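Local coordinates for protein fructose-2,6-bisphosphatase TIGAR B (Danio rerio, PDB 3E9E) that probably hydrolyses fructose-2,6-bisphosphate and also fructose-1,6-bisphosphate, lowering the level of the former and so restraining glycolysis, at residues V9-T14 with V181-F186; S57-A62 with L86-G91. The protein carries 1 engineered substitution. All coordinates share one frame; numbering follows the deposited sequence.

In the fold
From the N terminus, strand 3-10 runs into the phosphate site at V9-T14. The chain then goes through helix 33-45 and strand 53-56 to S57-A62, which leads into helix 60-71. Interaction 2 closes a short loop there, joining this segment to L86-G91 just beyond strand 81-83. After helices 100-109 and 125-147, strand 177-182 returns beside strand 3-10, and interaction 1 closes the larger loop that encloses interaction 2 without crossing it. The histidine phosphatase fold thus illustrates how ends of parallel strands assemble an active site: the contacts meet where H183 NE2 is bonded to S57 OG and S182 OG to L87 O, and both reach one phosphate ion.

Interaction 1 of 2, residues V9-T14 with V181-F186; sequences VRAGET and VSHGAF. Engineered in segment 9-14: A11 (natural residue His). With PO4 (phosphate ion), chain C.
V9 and V181 pair as neighbours in the parallel sheet of the histidine phosphatase fold, and beyond the next pair, R10 and S182, the two strands open into the phosphate site. The strands are stitched by S182 N to V9 O, 3.0 Å, and by A11 N to S182 O, 2.8 Å. The valine side chains lie on the same sheet face, V9 CB 4.4 Å from V181 CG2, while R10 and S182 take the other.

R10 carries the contact from sheet to ligand. Its CG is anti to the backbone N (chi1 -179°) and the chain stays extended to NE, which delivers the guanidinium beside the N terminus of helix 184-197. The phosphate phosphorus lies in the guanidinium plane, at its edge, so R10 NE reaches phosphate O2 at 2.7 Å while NH2 takes O4. G184 N, in the first turn of that helix, donates to the same O2 at 2.6 Å with an angle of 170°, so two donors grip one oxygen. A methionine in place of R10 would probably leave phosphate O4 without its NH2 partner, O2 with one donor fewer, and C215 O without the hydrogen bond from NH1.

A11 is engineered, replacing the histidine that forms the phosphohistidine intermediate. The phosphate, probably from the crystallisation liquor, sits beside this methyl group, consistent with a place where a transferred phosphoryl group would lie. H183, inferred to stabilise the transition state, is the N-cap residue of helix 184-197; its NE2 is bonded to S57 OG, and its ND1 directs a weak bond to phosphate O3 at 3.5 Å.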
ATOM      1  N   VAL A   9       1.146   0.166  -4.119  1.00 20.38           N
ATOM      2  CA  VAL A   9       1.158  -1.034  -4.936  1.00 20.02           C
ATOM      3  C   VAL A   9       1.343  -2.251  -4.023  1.00 20.59           C
ATOM      4  O   VAL A   9       2.210  -2.266  -3.150  1.00 20.65           O
ATOM      5  CB  VAL A   9       2.257  -0.981  -6.023  1.00 20.35           C
ATOM      6  CG1 VAL A   9       2.249  -2.269  -6.894  1.00 18.36           C
ATOM      7  CG2 VAL A   9       2.113   0.330  -6.933  1.00 19.06           C
ATOM      8  N   ARG A  10       0.530  -3.272  -4.225  1.00 20.82           N
ATOM      9  CA  ARG A  10       0.733  -4.532  -3.507  1.00 21.03           C
ATOM     10  C   ARG A  10       1.830  -5.355  -4.170  1.00 21.54           C
ATOM     11  O   ARG A  10       1.914  -5.411  -5.395  1.00 21.91           O
ATOM     12  CB  ARG A  10      -0.568  -5.329  -3.477  1.00 21.36           C
ATOM     13  CG  ARG A  10      -0.438  -6.677  -2.694  1.00 20.25           C
ATOM     14  CD  ARG A  10      -1.717  -7.492  -2.792  1.00 20.51           C
ATOM     15  NE  ARG A  10      -1.518  -8.789  -2.149  1.00 23.08           N
ATOM     16  CZ  ARG A  10      -2.234  -9.883  -2.396  1.00 24.81           C
ATOM     17  NH1 ARG A  10      -3.247  -9.863  -3.270  1.00 22.65           N
ATOM     18  NH2 ARG A  10      -1.925 -11.006  -1.756  1.00 21.92           N
ATOM     19  N   ALA A  11       2.672  -6.013  -3.369  1.00 22.06           N
ATOM     20  CA  ALA A  11       3.669  -6.960  -3.915  1.00 22.05           C
ATOM     21  C   ALA A  11       3.110  -7.900  -4.987  1.00 22.28           C
ATOM     22  O   ALA A  11       1.923  -8.229  -4.987  1.00 21.67           O
ATOM     23  CB  ALA A  11       4.315  -7.790  -2.784  1.00 22.24           C
ATOM     24  N   GLY A  12       3.985  -8.352  -5.882  1.00 23.04           N
ATOM     25  CA  GLY A  12       3.669  -9.469  -6.770  1.00 24.19           C
ATOM     26  C   GLY A  12       3.508 -10.816  -6.061  1.00 25.60           C
ATOM     27  O   GLY A  12       3.834 -10.964  -4.876  1.00 25.19           O
ATOM     28  N   GLU A  13       2.998 -11.789  -6.811  1.00 26.02           N
ATOM     29  CA  GLU A  13       2.733 -13.158  -6.357  1.00 28.19           C
ATOM     30  C   GLU A  13       4.047 -13.875  -5.998  1.00 28.26           C
ATOM     31  O   GLU A  13       5.051 -13.711  -6.702  1.00 27.15           O
ATOM     32  CB  GLU A  13       2.086 -13.873  -7.544  1.00 29.14           C
ATOM     33  CG  GLU A  13       1.222 -15.066  -7.267  1.00 32.93           C
ATOM     34  CD  GLU A  13       0.226 -15.297  -8.389  1.00 37.59           C
ATOM     35  OE1 GLU A  13      -0.590 -14.370  -8.686  1.00 38.69           O
ATOM     36  OE2 GLU A  13       0.256 -16.404  -8.975  1.00 40.27           O
ATOM     37  N   THR A  14       4.065 -14.629  -4.891  1.00 28.90           N
ATOM     38  CA  THR A  14       5.150 -15.614  -4.674  1.00 28.93           C
ATOM     39  C   THR A  14       4.660 -16.974  -5.128  1.00 30.20           C
ATOM     40  O   THR A  14       3.575 -17.083  -5.711  1.00 30.09           O
ATOM     41  CB  THR A  14       5.645 -15.707  -3.212  1.00 28.92           C
ATOM     42  OG1 THR A  14       4.602 -16.216  -2.360  1.00 26.91           O
ATOM     43  CG2 THR A  14       6.136 -14.352  -2.718  1.00 27.31           C
ATOM     44  N   VAL A 181       5.201   0.514  -1.551  1.00 20.00           N
ATOM     45  CA  VAL A 181       5.001  -0.887  -1.955  1.00 20.32           C
ATOM     46  C   VAL A 181       4.867  -1.771  -0.718  1.00 20.73           C
ATOM     47  O   VAL A 181       5.762  -1.804   0.120  1.00 20.64           O
ATOM     48  CB  VAL A 181       6.108  -1.401  -2.898  1.00 20.75           C
ATOM     49  CG1 VAL A 181       5.857  -2.876  -3.313  1.00 20.31           C
ATOM     50  CG2 VAL A 181       6.178  -0.511  -4.152  1.00 20.26           C
ATOM     51  N   SER A 182       3.730  -2.454  -0.601  1.00 20.13           N
ATOM     52  CA  SER A 182       3.384  -3.156   0.624  1.00 20.40           C
ATOM     53  C   SER A 182       2.609  -4.429   0.278  1.00 20.59           C
ATOM     54  O   SER A 182       2.846  -5.046  -0.771  1.00 20.45           O
ATOM     55  CB  SER A 182       2.599  -2.245   1.586  1.00 20.04           C
ATOM     56  OG  SER A 182       2.367  -2.885   2.840  1.00 20.62           O
ATOM     57  N   HIS A 183       1.694  -4.805   1.157  1.00 20.36           N
ATOM     58  CA  HIS A 183       1.076  -6.132   1.143  1.00 21.17           C
ATOM     59  C   HIS A 183      -0.426  -6.019   1.300  1.00 21.41           C
ATOM     60  O   HIS A 183      -0.918  -5.017   1.815  1.00 21.93           O
ATOM     61  CB  HIS A 183       1.680  -6.968   2.280  1.00 21.04           C
ATOM     62  CG  HIS A 183       3.163  -7.059   2.189  1.00 19.16           C
ATOM     63  ND1 HIS A 183       3.792  -7.971   1.370  1.00 20.06           N
ATOM     64  CD2 HIS A 183       4.141  -6.286   2.721  1.00 18.27           C
ATOM     65  CE1 HIS A 183       5.098  -7.782   1.429  1.00 20.53           C
ATOM     66  NE2 HIS A 183       5.338  -6.778   2.256  1.00 21.03           N
ATOM     67  N   GLY A 184      -1.135  -7.061   0.876  1.00 21.93           N
ATOM     68  CA  GLY A 184      -2.605  -7.049   0.797  1.00 21.85           C
ATOM     69  C   GLY A 184      -3.345  -6.687   2.073  1.00 22.78           C
ATOM     70  O   GLY A 184      -4.236  -5.834   2.042  1.00 23.27           O
ATOM     71  N   ALA A 185      -3.021  -7.324   3.205  1.00 22.22           N
ATOM     72  CA  ALA A 185      -3.831  -7.064   4.398  1.00 22.75           C
ATOM     73  C   ALA A 185      -3.479  -5.708   4.994  1.00 21.97           C
ATOM     74  O   ALA A 185      -4.347  -4.979   5.447  1.00 22.76           O
ATOM     75  CB  ALA A 185      -3.710  -8.212   5.475  1.00 22.36           C
ATOM     76  N   PHE A 186      -2.197  -5.383   4.998  1.00 22.23           N
ATOM     77  CA  PHE A 186      -1.741  -4.071   5.425  1.00 21.65           C
ATOM     78  C   PHE A 186      -2.376  -2.938   4.598  1.00 21.25           C
ATOM     79  O   PHE A 186      -2.822  -1.938   5.159  1.00 20.56           O
ATOM     80  CB  PHE A 186      -0.210  -3.963   5.315  1.00 21.34           C
ATOM     81  CG  PHE A 186       0.328  -2.700   5.904  1.00 20.62           C
ATOM     82  CD1 PHE A 186       0.673  -2.655   7.252  1.00 20.81           C
ATOM     83  CD2 PHE A 186       0.462  -1.544   5.119  1.00 20.99           C
ATOM     84  CE1 PHE A 186       1.149  -1.483   7.830  1.00 21.37           C
ATOM     85  CE2 PHE A 186       0.918  -0.372   5.675  1.00 19.89           C
ATOM     86  CZ  PHE A 186       1.274  -0.337   7.042  1.00 21.14           C
TER
HETATM   87  P   PO4 C 266       1.023 -10.342   0.260  1.00 40.92           P
HETATM   88  O1  PO4 C 266       1.372 -10.264   1.735  1.00 43.20           O
HETATM   89  O2  PO4 C 266       0.210  -9.095  -0.091  1.00 41.36           O
HETATM   90  O3  PO4 C 266       2.274 -10.392  -0.568  1.00 39.85           O
HETATM   91  O4  PO4 C 266       0.219 -11.611   0.067  1.00 43.99           O

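Interaction 2 of 2, residues S57-A62 with L86-G91; sequences SNLQRA and LLRERG. With PO4 (phosphate ion), chain C.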
ATOM      1  N   SER A  57       8.091  -2.159   2.019  1.00 25.23           N
ATOM      2  CA  SER A  57       8.211  -3.241   2.989  1.00 25.28           C
ATOM      3  C   SER A  57       9.565  -3.926   2.811  1.00 26.16           C
ATOM      4  O   SER A  57      10.038  -4.096   1.680  1.00 25.99           O
ATOM      5  CB  SER A  57       7.096  -4.248   2.760  1.00 24.83           C
ATOM      6  OG  SER A  57       7.362  -5.490   3.402  1.00 24.71           O
ATOM      7  N   ASN A  58      10.206  -4.299   3.915  1.00 26.79           N
ATOM      8  CA  ASN A  58      11.490  -5.001   3.807  1.00 27.31           C
ATOM      9  C   ASN A  58      11.342  -6.534   3.655  1.00 27.14           C
ATOM     10  O   ASN A  58      12.331  -7.262   3.720  1.00 28.16           O
ATOM     11  CB  ASN A  58      12.430  -4.616   4.951  1.00 27.21           C
ATOM     12  CG  ASN A  58      11.977  -5.171   6.283  1.00 28.23           C
ATOM     13  OD1 ASN A  58      10.811  -5.474   6.477  1.00 29.92           O
ATOM     14  ND2 ASN A  58      12.907  -5.316   7.203  1.00 30.62           N
ATOM     15  N   LEU A  59      10.124  -7.014   3.436  1.00 25.78           N
ATOM     16  CA  LEU A  59       9.922  -8.385   2.962  1.00 25.33           C
ATOM     17  C   LEU A  59      10.352  -8.487   1.491  1.00 25.77           C
ATOM     18  O   LEU A  59      10.078  -7.581   0.675  1.00 25.37           O
ATOM     19  CB  LEU A  59       8.458  -8.822   3.121  1.00 24.62           C
ATOM     20  CG  LEU A  59       7.952  -9.054   4.542  1.00 24.63           C
ATOM     21  CD1 LEU A  59       6.430  -9.070   4.627  1.00 21.81           C
ATOM     22  CD2 LEU A  59       8.531 -10.367   5.128  1.00 24.44           C
ATOM     23  N   GLN A  60      11.001  -9.598   1.150  1.00 25.92           N
ATOM     24  CA  GLN A  60      11.630  -9.743  -0.165  1.00 26.34           C
ATOM     25  C   GLN A  60      10.691  -9.546  -1.364  1.00 25.81           C
ATOM     26  O   GLN A  60      11.074  -8.913  -2.338  1.00 25.66           O
ATOM     27  CB  GLN A  60      12.369 -11.086  -0.303  1.00 26.11           C
ATOM     28  CG  GLN A  60      13.064 -11.205  -1.653  1.00 29.21           C
ATOM     29  CD  GLN A  60      13.857 -12.485  -1.827  1.00 34.80           C
ATOM     30  OE1 GLN A  60      13.483 -13.545  -1.314  1.00 36.37           O
ATOM     31  NE2 GLN A  60      14.955 -12.394  -2.568  1.00 35.91           N
ATOM     32  N   ARG A  61       9.489 -10.113  -1.308  1.00 25.20           N
ATOM     33  CA  ARG A  61       8.558  -9.978  -2.421  1.00 24.90           C
ATOM     34  C   ARG A  61       8.184  -8.505  -2.692  1.00 24.53           C
ATOM     35  O   ARG A  61       7.979  -8.122  -3.851  1.00 24.60           O
ATOM     36  CB  ARG A  61       7.310 -10.835  -2.213  1.00 24.89           C
ATOM     37  CG  ARG A  61       6.465 -10.488  -0.979  1.00 25.46           C
ATOM     38  CD  ARG A  61       5.679 -11.704  -0.545  1.00 24.67           C
ATOM     39  NE  ARG A  61       4.692 -11.449   0.498  1.00 25.39           N
ATOM     40  CZ  ARG A  61       4.877 -11.650   1.807  1.00 27.46           C
ATOM     41  NH1 ARG A  61       6.051 -12.093   2.282  1.00 23.87           N
ATOM     42  NH2 ARG A  61       3.874 -11.400   2.649  1.00 24.58           N
ATOM     43  N   ALA A  62       8.113  -7.694  -1.635  1.00 23.76           N
ATOM     44  CA  ALA A  62       7.885  -6.263  -1.771  1.00 23.72           C
ATOM     45  C   ALA A  62       9.118  -5.557  -2.334  1.00 23.64           C
ATOM     46  O   ALA A  62       9.007  -4.721  -3.229  1.00 23.43           O
ATOM     47  CB  ALA A  62       7.458  -5.636  -0.440  1.00 22.73           C
ATOM     48  N   LEU A  86       7.748  -0.752   8.956  1.00 23.91           N
ATOM     49  CA  LEU A  86       6.343  -0.365   9.209  1.00 23.72           C
ATOM     50  C   LEU A  86       5.377  -0.788   8.091  1.00 23.29           C
ATOM     51  O   LEU A  86       4.168  -0.845   8.307  1.00 23.07           O
ATOM     52  CB  LEU A  86       6.213   1.140   9.510  1.00 23.74           C
ATOM     53  CG  LEU A  86       6.869   1.636  10.813  1.00 24.98           C
ATOM     54  CD1 LEU A  86       6.892   3.165  10.877  1.00 26.94           C
ATOM     55  CD2 LEU A  86       6.147   1.083  12.022  1.00 27.35           C
ATOM     56  N   LEU A  87       5.915  -1.102   6.909  1.00 23.08           N
ATOM     57  CA  LEU A  87       5.090  -1.496   5.764  1.00 22.67           C
ATOM     58  C   LEU A  87       4.941  -3.015   5.610  1.00 22.88           C
ATOM     59  O   LEU A  87       4.254  -3.502   4.689  1.00 22.41           O
ATOM     60  CB  LEU A  87       5.628  -0.859   4.474  1.00 22.33           C
ATOM     61  CG  LEU A  87       5.517   0.664   4.351  1.00 21.46           C
ATOM     62  CD1 LEU A  87       6.324   1.178   3.106  1.00 18.94           C
ATOM     63  CD2 LEU A  87       4.065   1.183   4.316  1.00 19.15           C
ATOM     64  N   ARG A  88       5.576  -3.767   6.514  1.00 22.40           N
ATOM     65  CA  ARG A  88       5.465  -5.225   6.478  1.00 22.33           C
ATOM     66  C   ARG A  88       4.018  -5.674   6.555  1.00 21.94           C
ATOM     67  O   ARG A  88       3.190  -5.042   7.211  1.00 21.89           O
ATOM     68  CB  ARG A  88       6.278  -5.860   7.614  1.00 21.72           C
ATOM     69  CG  ARG A  88       7.789  -5.743   7.402  1.00 23.80           C
ATOM     70  CD  ARG A  88       8.564  -6.047   8.705  1.00 24.82           C
ATOM     71  NE  ARG A  88       8.612  -7.488   8.970  1.00 29.28           N
ATOM     72  CZ  ARG A  88       9.476  -8.320   8.388  1.00 30.42           C
ATOM     73  NH1 ARG A  88      10.341  -7.867   7.482  1.00 29.98           N
ATOM     74  NH2 ARG A  88       9.458  -9.608   8.687  1.00 31.71           N
ATOM     75  N   GLU A  89       3.721  -6.780   5.887  1.00 22.76           N
ATOM     76  CA  GLU A  89       2.410  -7.420   5.997  1.00 23.36           C
ATOM     77  C   GLU A  89       2.028  -7.657   7.459  1.00 24.58           C
ATOM     78  O   GLU A  89       2.897  -7.786   8.322  1.00 23.79           O
ATOM     79  CB  GLU A  89       2.388  -8.757   5.247  1.00 23.00           C
ATOM     80  CG  GLU A  89       1.013  -9.438   5.299  1.00 23.70           C
ATOM     81  CD  GLU A  89      -0.089  -8.575   4.679  1.00 24.25           C
ATOM     82  OE1 GLU A  89      -0.311  -7.424   5.130  1.00 24.77           O
ATOM     83  OE2 GLU A  89      -0.720  -9.060   3.725  1.00 24.71           O
ATOM     84  N   ARG A  90       0.725  -7.670   7.724  1.00 25.24           N
ATOM     85  CA  ARG A  90       0.190  -8.108   9.004  1.00 26.38           C
ATOM     86  C   ARG A  90       0.798  -9.460   9.389  1.00 26.75           C
ATOM     87  O   ARG A  90       0.898 -10.363   8.555  1.00 27.23           O
ATOM     88  CB  ARG A  90      -1.335  -8.214   8.932  1.00 25.92           C
ATOM     89  CG  ARG A  90      -1.964  -8.741  10.222  1.00 27.71           C
ATOM     90  CD  ARG A  90      -3.470  -8.587  10.213  1.00 27.36           C
ATOM     91  NE  ARG A  90      -4.024  -8.876  11.534  1.00 27.31           N
ATOM     92  CZ  ARG A  90      -5.321  -9.049  11.795  1.00 30.13           C
ATOM     93  NH1 ARG A  90      -6.227  -8.965  10.814  1.00 27.08           N
ATOM     94  NH2 ARG A  90      -5.717  -9.315  13.042  1.00 29.99           N
ATOM     95  N   GLY A  91       1.235  -9.591  10.638  1.00 26.60           N
ATOM     96  CA  GLY A  91       1.713 -10.879  11.121  1.00 26.53           C
ATOM     97  C   GLY A  91       0.535 -11.752  11.494  1.00 26.52           C
ATOM     98  O   GLY A  91      -0.362 -11.302  12.191  1.00 27.43           O
TER
HETATM   99  P   PO4 C 266       1.023 -10.342   0.260  1.00 40.92           P
HETATM  100  O1  PO4 C 266       1.372 -10.264   1.735  1.00 43.20           O
HETATM  101  O2  PO4 C 266       0.210  -9.095  -0.091  1.00 41.36           O
HETATM  102  O3  PO4 C 266       2.274 -10.392  -0.568  1.00 39.85           O
HETATM  103  O4  PO4 C 266       0.219 -11.611   0.067  1.00 43.99           O
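L87 meets S57 where two loops at the C-terminal ends of neighbouring parallel strands, 53-56 and 81-83, come together on the rim of the histidine phosphatase active site. S57 opens an ST turn, its OG accepting from L59 N, and this OG also bonds H183 NE2. S57 CB packs against L87 O at 3.5 Å, an oxygen that is itself bonded to S182 OG.

R88 follows and takes the largest share of the interface. Its chain bends at chi3 (77°), bringing the edge of the guanidinium to N58 and one face to L59. R88 NH1 donates to N58 OD1 at 2.6 Å, with the oxygen in the guanidinium plane; the donor stands 43° out of the amide's carbonyl plane, not on a lone pair, and the two flat groups are turned 74° against each other. L59 lies over one guanidinium face, offset toward its rim, with CD2 3.8 Å from R88 NH2.

E89, inferred to be the proton donor or acceptor, lays its CB against L59 CD1 at 4.1 Å, and a bend at chi2 then leads the carboxylate away from L59 toward the phosphate. R61 grips that ion edge-on from helix 60-71, NE to O3 at 2.8 Å and NH2 to O1 at 2.9 Å. E89 OE2 lies 3.1 Å from the same O1 and accepts from A185 N. Last in line, R90 donates its backbone N to E89 OE1 at 2.8 Å, on the anti side of the carboxylate.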